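Local coordinates for protein class B carbapenemase GOB-18 (Elizabethkingia meningoseptica, PDB 5K0W) that probably hydrolyses beta-lactam antibiotics, carbapenems among them, as a class B3 metallo-beta-lactamase with two zinc ions in its active site, at residues A116-D121 / K146-D151; A198-V203 / Q270-L275; Q33-F38 / G48-A53. One frame throughout, in Å; residues are numbered along the deposited sequence.

Contact 1. Residues A116-D121 / K146-D151; sequences AKFYVD and KPVTPD
Two hydrogen bonds join Phe118 to Asp151, one in each direction. The amide N of Phe118 donates to Asp151 OD1 at 2.8 Å. With an N-H...O angle of 172° this bond is nearly straight, and it reaches the oxygen on its anti side, 34° out of the carboxylate plane. In return Asp151 N donates to Phe118 O, also at 2.8 Å but more bent, and here the donor lies in the carbonyl plane. With CG of Asp151 beside its own backbone N (chi1 -59°), OD1 is turned back to Phe118 N.

The apolar part lies in the preceding residues of 146-151. Phe118 CE2 meets Val148 CG1 at 3.6 Å, the two side chains crossing at about a right angle, while Val148 CG2 reaches CD2 of the same ring. Pro150 CB touches both Phe118 and Val120, 3.8 Å from Val120 CG1 and 4.0 Å from Phe118 CD2. Leu128 of helix 125-129 touches Phe118, Val120 and Val148, so the same cluster extends to that helix.

Lys117 adds a second, looser approach to the carboxylate: its CD lies 3.6 Å from Asp151 OD2, while its NZ stays 5.2 Å from that oxygen. Lys111 makes a long, weak ion pair with OD1.

Strand 152-154 begins directly after Asp151 and runs parallel to 117-121 in the sheet. The paired bonds thus lie where this edge strand begins, with the carboxylate standing in as acceptor for an N-H of 117-121, and they probably help to fix the chain there.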
# COMPACT_ATOMS: atom_id res chain seq x y z
N ALA A 116 12.52 -12.01 -5.98
CA ALA A 116 11.65 -11.13 -6.73
C ALA A 116 12.36 -9.81 -6.80
O ALA A 116 13.24 -9.54 -5.98
CB ALA A 116 10.34 -10.95 -5.98
N LYS A 117 12.00 -8.97 -7.79
CA LYS A 117 12.57 -7.64 -7.92
C LYS A 117 11.68 -6.66 -7.15
O LYS A 117 10.46 -6.85 -7.08
CB LYS A 117 12.76 -7.25 -9.39
CG LYS A 117 13.65 -8.21 -10.20
CD LYS A 117 15.12 -8.18 -9.78
CE LYS A 117 15.96 -9.24 -10.46
NZ LYS A 117 15.76 -10.60 -9.87
N PHE A 118 12.30 -5.69 -6.49
CA PHE A 118 11.59 -4.69 -5.71
C PHE A 118 11.67 -3.32 -6.38
O PHE A 118 12.77 -2.80 -6.56
CB PHE A 118 12.08 -4.66 -4.24
CG PHE A 118 11.48 -3.56 -3.40
CD1 PHE A 118 10.11 -3.32 -3.39
CD2 PHE A 118 12.29 -2.78 -2.58
CE1 PHE A 118 9.56 -2.30 -2.62
CE2 PHE A 118 11.74 -1.75 -1.80
CZ PHE A 118 10.38 -1.52 -1.82
N TYR A 119 10.51 -2.78 -6.78
CA TYR A 119 10.40 -1.47 -7.44
C TYR A 119 9.67 -0.53 -6.49
O TYR A 119 8.63 -0.90 -5.94
CB TYR A 119 9.61 -1.59 -8.77
CG TYR A 119 10.09 -2.62 -9.77
CD1 TYR A 119 11.38 -3.12 -9.73
CD2 TYR A 119 9.27 -3.02 -10.82
CE1 TYR A 119 11.84 -4.03 -10.68
CE2 TYR A 119 9.71 -3.93 -11.78
CZ TYR A 119 11.00 -4.44 -11.71
OH TYR A 119 11.44 -5.33 -12.65
N VAL A 120 10.20 0.67 -6.28
CA VAL A 120 9.61 1.64 -5.36
C VAL A 120 9.67 3.09 -5.88
O VAL A 120 10.51 3.42 -6.73
CB VAL A 120 10.24 1.49 -3.95
CG1 VAL A 120 11.53 2.30 -3.82
CG2 VAL A 120 9.24 1.86 -2.86
N ASP A 121 8.78 3.96 -5.33
CA ASP A 121 8.72 5.39 -5.62
C ASP A 121 10.08 5.97 -5.23
O ASP A 121 10.57 5.67 -4.14
CB ASP A 121 7.63 6.04 -4.76
CG ASP A 121 7.19 7.42 -5.23
OD1 ASP A 121 8.04 8.33 -5.31
OD2 ASP A 121 5.97 7.60 -5.44
N LYS A 146 13.14 -4.41 8.62
CA LYS A 146 14.38 -4.88 7.98
C LYS A 146 14.63 -4.04 6.74
O LYS A 146 13.82 -4.08 5.81
CB LYS A 146 14.27 -6.35 7.55
CG LYS A 146 14.51 -7.40 8.63
CD LYS A 146 14.06 -8.76 8.07
CE LYS A 146 14.56 -9.95 8.84
NZ LYS A 146 14.69 -11.15 7.96
N PRO A 147 15.73 -3.27 6.69
CA PRO A 147 16.01 -2.46 5.49
C PRO A 147 16.07 -3.28 4.20
O PRO A 147 16.47 -4.44 4.23
CB PRO A 147 17.35 -1.78 5.82
CG PRO A 147 17.94 -2.61 6.88
CD PRO A 147 16.79 -3.08 7.70
N VAL A 148 15.61 -2.69 3.09
CA VAL A 148 15.57 -3.31 1.76
C VAL A 148 16.13 -2.34 0.69
O VAL A 148 15.97 -1.12 0.82
CB VAL A 148 14.16 -3.92 1.42
CG1 VAL A 148 13.08 -2.86 1.36
CG2 VAL A 148 14.18 -4.74 0.14
N THR A 149 16.82 -2.91 -0.33
CA THR A 149 17.42 -2.15 -1.44
C THR A 149 16.63 -2.32 -2.75
O THR A 149 16.60 -3.43 -3.30
CB THR A 149 18.91 -2.44 -1.51
OG1 THR A 149 19.50 -1.95 -0.30
CG2 THR A 149 19.59 -1.80 -2.71
N PRO A 150 15.96 -1.26 -3.25
CA PRO A 150 15.18 -1.42 -4.49
C PRO A 150 16.04 -1.69 -5.72
O PRO A 150 17.14 -1.14 -5.85
CB PRO A 150 14.40 -0.11 -4.61
CG PRO A 150 15.19 0.87 -3.84
CD PRO A 150 15.84 0.11 -2.72
N ASP A 151 15.54 -2.57 -6.59
CA ASP A 151 16.17 -2.97 -7.85
C ASP A 151 15.89 -1.91 -8.92
O ASP A 151 16.64 -1.81 -9.89
CB ASP A 151 15.64 -4.34 -8.30
CG ASP A 151 15.88 -5.43 -7.29
OD1 ASP A 151 15.06 -5.57 -6.36
OD2 ASP A 151 16.92 -6.12 -7.40

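Contact 2. Residues A198-V203 / Q270-L275; sequences ANMPSV and QNLNDL
Leu275 turns from helix 265-284 to the loop 198-203, and its side chain can be traced outward atom by atom. Leu275 CB lies 3.9 Å from Pro201 O. Beyond CG the two methyls part to different residues. Leu275 CD1 is 3.8 Å from Pro201 CD and also meets Met200 CB and CE; the Leu275 side chain crosses those of both residues at about a right angle. Leu275 CD2 goes to the next residue along the loop, reaching Ser202 CA at 3.7 Å and then Ser202 CB.

One turn earlier on the helix, Leu272 CD1 packs against the Pro201 ring, 3.8 Å from Pro201 CD. Met200 is bent at chi2 and chi3 (-50° and -77°), and this curl carries Met200 CE to Asn271 CB at 3.9 Å. No hydrogen bond passes between the two segments, and the contact is mainly apolar. Phe226 of helix 218-230 touches both Pro201 and Leu275, while Trp237 of strand 236-239 touches Met200 and Asn271.

Pro201 is the centre of an inverse gamma turn, closed by Ser202 N to Met200 O at 2.9 Å. Just after the turn's centre, Ser202 lies beside the metal site, where its OG makes a weak hydrogen bond to ND1 of the zinc ligand His175. Here the C-terminal helix packs on the loop that leaves strand 192-198, as part of the helical layer on the five-stranded sheet in the alpha-beta/beta-alpha sandwich of metallo-beta-lactamases, with the dizinc site close by, the Ser202 side chain about 6 Å from a zinc ion.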
# COMPACT_ATOMS: atom_id res chain seq x y z
N ALA A 198 -5.47 2.63 -3.73
CA ALA A 198 -5.20 3.94 -3.16
C ALA A 198 -4.42 3.99 -1.85
O ALA A 198 -4.61 3.15 -0.98
CB ALA A 198 -6.50 4.70 -3.00
N ASN A 199 -3.58 5.01 -1.70
CA ASN A 199 -2.93 5.28 -0.43
C ASN A 199 -3.54 6.61 0.02
O ASN A 199 -3.16 7.68 -0.46
CB ASN A 199 -1.40 5.34 -0.52
CG ASN A 199 -0.79 5.32 0.86
OD1 ASN A 199 -0.70 4.29 1.52
ND2 ASN A 199 -0.51 6.49 1.39
N MET A 200 -4.58 6.51 0.87
CA MET A 200 -5.35 7.63 1.40
C MET A 200 -4.47 8.69 2.07
O MET A 200 -3.61 8.35 2.88
CB MET A 200 -6.50 7.16 2.32
CG MET A 200 -7.50 6.21 1.64
SD MET A 200 -8.16 6.78 0.04
CE MET A 200 -9.39 8.05 0.58
N PRO A 201 -4.62 9.97 1.66
CA PRO A 201 -3.73 11.01 2.17
C PRO A 201 -4.04 11.55 3.58
O PRO A 201 -4.47 12.69 3.74
CB PRO A 201 -3.75 12.06 1.06
CG PRO A 201 -5.11 11.92 0.45
CD PRO A 201 -5.57 10.52 0.66
N SER A 202 -3.78 10.73 4.60
CA SER A 202 -3.94 11.11 6.01
C SER A 202 -2.67 11.82 6.55
O SER A 202 -1.59 11.67 5.98
CB SER A 202 -4.30 9.90 6.86
OG SER A 202 -3.55 8.75 6.50
N VAL A 203 -2.83 12.60 7.64
CA VAL A 203 -1.74 13.36 8.29
C VAL A 203 -1.31 12.67 9.59
O VAL A 203 -2.13 12.56 10.51
CB VAL A 203 -2.04 14.88 8.46
CG1 VAL A 203 -0.89 15.61 9.16
CG2 VAL A 203 -2.34 15.54 7.12
N GLN A 270 -15.96 10.87 -0.80
CA GLN A 270 -16.38 11.37 0.52
C GLN A 270 -15.22 11.30 1.51
O GLN A 270 -14.96 12.29 2.18
CB GLN A 270 -17.61 10.61 1.03
CG GLN A 270 -18.90 11.16 0.41
CD GLN A 270 -20.12 10.30 0.63
OE1 GLN A 270 -20.19 9.14 0.18
NE2 GLN A 270 -21.13 10.89 1.26
N ASN A 271 -14.49 10.16 1.55
CA ASN A 271 -13.32 9.95 2.40
C ASN A 271 -12.20 10.88 2.00
O ASN A 271 -11.53 11.40 2.88
CB ASN A 271 -12.82 8.50 2.33
CG ASN A 271 -13.73 7.50 2.98
OD1 ASN A 271 -14.34 7.75 4.02
ND2 ASN A 271 -13.83 6.33 2.37
N LEU A 272 -12.01 11.09 0.68
CA LEU A 272 -10.98 11.97 0.16
C LEU A 272 -11.24 13.42 0.58
O LEU A 272 -10.31 14.09 1.02
CB LEU A 272 -10.91 11.85 -1.37
CG LEU A 272 -9.71 12.42 -2.09
CD1 LEU A 272 -8.40 11.76 -1.62
CD2 LEU A 272 -9.85 12.22 -3.55
N ASN A 273 -12.50 13.87 0.49
CA ASN A 273 -12.92 15.21 0.87
C ASN A 273 -12.80 15.42 2.39
O ASN A 273 -12.44 16.51 2.82
CB ASN A 273 -14.35 15.49 0.35
CG ASN A 273 -14.96 16.80 0.80
OD1 ASN A 273 -15.99 16.82 1.50
ND2 ASN A 273 -14.34 17.91 0.43
N ASP A 274 -13.06 14.36 3.19
CA ASP A 274 -12.93 14.43 4.65
C ASP A 274 -11.47 14.58 5.04
O ASP A 274 -11.17 15.26 6.02
CB ASP A 274 -13.59 13.24 5.34
CG ASP A 274 -15.10 13.24 5.25
OD1 ASP A 274 -15.71 14.34 5.36
OD2 ASP A 274 -15.69 12.14 5.08
N LEU A 275 -10.56 13.99 4.25
CA LEU A 275 -9.12 14.07 4.45
C LEU A 275 -8.60 15.47 4.04
O LEU A 275 -7.69 15.99 4.70
CB LEU A 275 -8.41 12.93 3.72
CG LEU A 275 -8.52 11.55 4.38
CD1 LEU A 275 -8.19 10.44 3.42
CD2 LEU A 275 -7.63 11.43 5.58

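Contact 3. Residues Q33-F38 / G48-A53; sequences QAYEPF and GTYDLA
Gln33 and Tyr50 lie side by side and point the same way, the amide of the first spread over one face of the phenol ring of the second. Their planes are only 20° apart, and NE2 of Gln33 is the nearest amide atom, 3.3 Å from Tyr50 CD1; CD and OE1 continue the overlap towards CG and CD2. Both side chains start with CG anti to the backbone N, and so extend away from it. Their backbones are also joined: Tyr50 N donates to Gln33 O at 2.7 Å, with the donor tilted 21° from the carbonyl plane.

Tyr35 meets the same phenol differently. Its CD1 comes to 3.5 Å from Tyr50 CD1, with the latter at the edge of the Tyr35 ring, near its plane. The centroids of the two rings are 5.7 Å apart and the planes turned by 69°, an oblique pairing. His248 stacks on Tyr50 and also meets the Tyr35 ring, adding a third ring to the group.

The loop 48-53, between strands 44-46 and 55-59, carries an ST motif at Thr49: OG1 of Thr49 accepts from Leu52 N at 3.0 Å, while Thr49 N bonds to Leu52 O, and OG1 also bonds to Trp31 O. This folded turn belongs to the N-terminal half of the metallo-beta-lactamase sandwich and leads towards the metal site, for OD2 of Asp51 is hydrogen-bonded to ND1 of the zinc ligand His241, a second-shell tie that probably fixes the imidazole's rotation.

A water donates to both Tyr35 O and Gly48 O, the latter at 2.6 Å. It bridges the two carbonyls, whose oxygens, Tyr35 O and Gly48 O, are 3.8 Å apart.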
# COMPACT_ATOMS: atom_id res chain seq x y z
N GLN A 33 -3.73 -9.85 13.04
CA GLN A 33 -4.88 -10.75 13.06
C GLN A 33 -5.11 -11.32 11.66
O GLN A 33 -5.12 -10.57 10.69
CB GLN A 33 -6.12 -9.97 13.55
CG GLN A 33 -7.26 -10.83 14.04
CD GLN A 33 -8.57 -10.09 13.98
OE1 GLN A 33 -8.71 -8.96 14.48
NE2 GLN A 33 -9.56 -10.71 13.38
N ALA A 34 -5.29 -12.65 11.57
CA ALA A 34 -5.49 -13.35 10.29
C ALA A 34 -6.82 -13.01 9.64
O ALA A 34 -7.82 -12.78 10.33
CB ALA A 34 -5.37 -14.85 10.48
N TYR A 35 -6.83 -13.01 8.31
CA TYR A 35 -8.01 -12.78 7.49
C TYR A 35 -7.93 -13.73 6.30
O TYR A 35 -6.88 -13.85 5.67
CB TYR A 35 -8.11 -11.32 7.03
CG TYR A 35 -9.43 -10.99 6.38
CD1 TYR A 35 -10.54 -10.64 7.14
CD2 TYR A 35 -9.58 -11.00 5.00
CE1 TYR A 35 -11.77 -10.35 6.56
CE2 TYR A 35 -10.80 -10.71 4.40
CZ TYR A 35 -11.89 -10.38 5.18
OH TYR A 35 -13.10 -10.08 4.62
N GLU A 36 -9.04 -14.40 6.02
CA GLU A 36 -9.20 -15.36 4.94
C GLU A 36 -9.04 -14.70 3.56
O GLU A 36 -9.80 -13.78 3.25
CB GLU A 36 -10.58 -16.02 5.08
CG GLU A 36 -10.59 -17.49 4.72
CD GLU A 36 -11.32 -17.76 3.42
OE1 GLU A 36 -10.67 -18.27 2.47
OE2 GLU A 36 -12.52 -17.44 3.33
N PRO A 37 -8.07 -15.14 2.72
CA PRO A 37 -7.92 -14.50 1.40
C PRO A 37 -9.14 -14.65 0.47
O PRO A 37 -9.87 -15.63 0.58
CB PRO A 37 -6.67 -15.17 0.82
CG PRO A 37 -6.63 -16.50 1.49
CD PRO A 37 -7.07 -16.21 2.89
N PHE A 38 -9.36 -13.65 -0.42
CA PHE A 38 -10.46 -13.65 -1.38
C PHE A 38 -10.10 -12.98 -2.70
O PHE A 38 -9.11 -12.25 -2.79
CB PHE A 38 -11.74 -13.04 -0.75
CG PHE A 38 -11.78 -11.54 -0.60
CD1 PHE A 38 -11.15 -10.91 0.48
CD2 PHE A 38 -12.48 -10.74 -1.50
CE1 PHE A 38 -11.21 -9.52 0.63
CE2 PHE A 38 -12.51 -9.35 -1.36
CZ PHE A 38 -11.86 -8.74 -0.30
N GLY A 48 -3.78 -9.96 2.42
CA GLY A 48 -3.39 -9.24 3.63
C GLY A 48 -3.96 -9.81 4.91
O GLY A 48 -4.59 -10.86 4.91
N THR A 49 -3.70 -9.11 6.01
CA THR A 49 -4.19 -9.49 7.35
C THR A 49 -5.55 -8.82 7.54
O THR A 49 -6.06 -8.21 6.59
CB THR A 49 -3.21 -9.04 8.46
OG1 THR A 49 -3.17 -7.61 8.55
CG2 THR A 49 -1.82 -9.65 8.34
N TYR A 50 -6.11 -8.90 8.76
CA TYR A 50 -7.40 -8.29 9.06
C TYR A 50 -7.47 -6.82 8.67
O TYR A 50 -8.42 -6.42 8.02
CB TYR A 50 -7.83 -8.54 10.52
CG TYR A 50 -9.32 -8.35 10.73
CD1 TYR A 50 -10.23 -9.36 10.40
CD2 TYR A 50 -9.83 -7.14 11.19
CE1 TYR A 50 -11.60 -9.18 10.56
CE2 TYR A 50 -11.20 -6.96 11.36
CZ TYR A 50 -12.08 -7.97 11.03
OH TYR A 50 -13.44 -7.78 11.19
N ASP A 51 -6.43 -6.02 8.99
CA ASP A 51 -6.41 -4.61 8.61
C ASP A 51 -5.32 -4.23 7.61
O ASP A 51 -5.51 -3.29 6.84
CB ASP A 51 -6.35 -3.69 9.84
CG ASP A 51 -6.67 -2.24 9.49
OD1 ASP A 51 -7.63 -2.01 8.72
OD2 ASP A 51 -5.97 -1.35 9.99
N LEU A 52 -4.19 -4.94 7.61
CA LEU A 52 -3.10 -4.60 6.71
C LEU A 52 -3.23 -5.24 5.35
O LEU A 52 -2.90 -6.41 5.17
CB LEU A 52 -1.71 -4.82 7.35
CG LEU A 52 -1.54 -4.17 8.74
CD1 LEU A 52 -0.20 -4.54 9.36
CD2 LEU A 52 -1.71 -2.67 8.66
N ALA A 53 -3.75 -4.46 4.41
CA ALA A 53 -3.99 -4.89 3.04
C ALA A 53 -2.72 -5.23 2.28
O ALA A 53 -1.76 -4.44 2.26
CB ALA A 53 -4.80 -3.84 2.29
O HOH W 1 -6.13 -12.30 3.41

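In the fold
From the N terminus, contact 3 closes first: 33-38 leads into strand 38-41, the chain returns along 44-46, and 48-53 comes back against it, pinning the first hairpin of the seven-stranded sheet. Contact 1 follows, joining strand 117-121 to the loop ahead of 152-154 near the far edge of that sheet, with helix 125-129 in the enclosed loop. Contact 2 closes last, across 66 residues, tying the end of strand 192-198 in the five-stranded sheet to helix 265-284. The three are in series, none nested or crossed, and none touch; contacts 1 and 2 lie on opposite sides of the chain's centre, their centres about 26 Å apart.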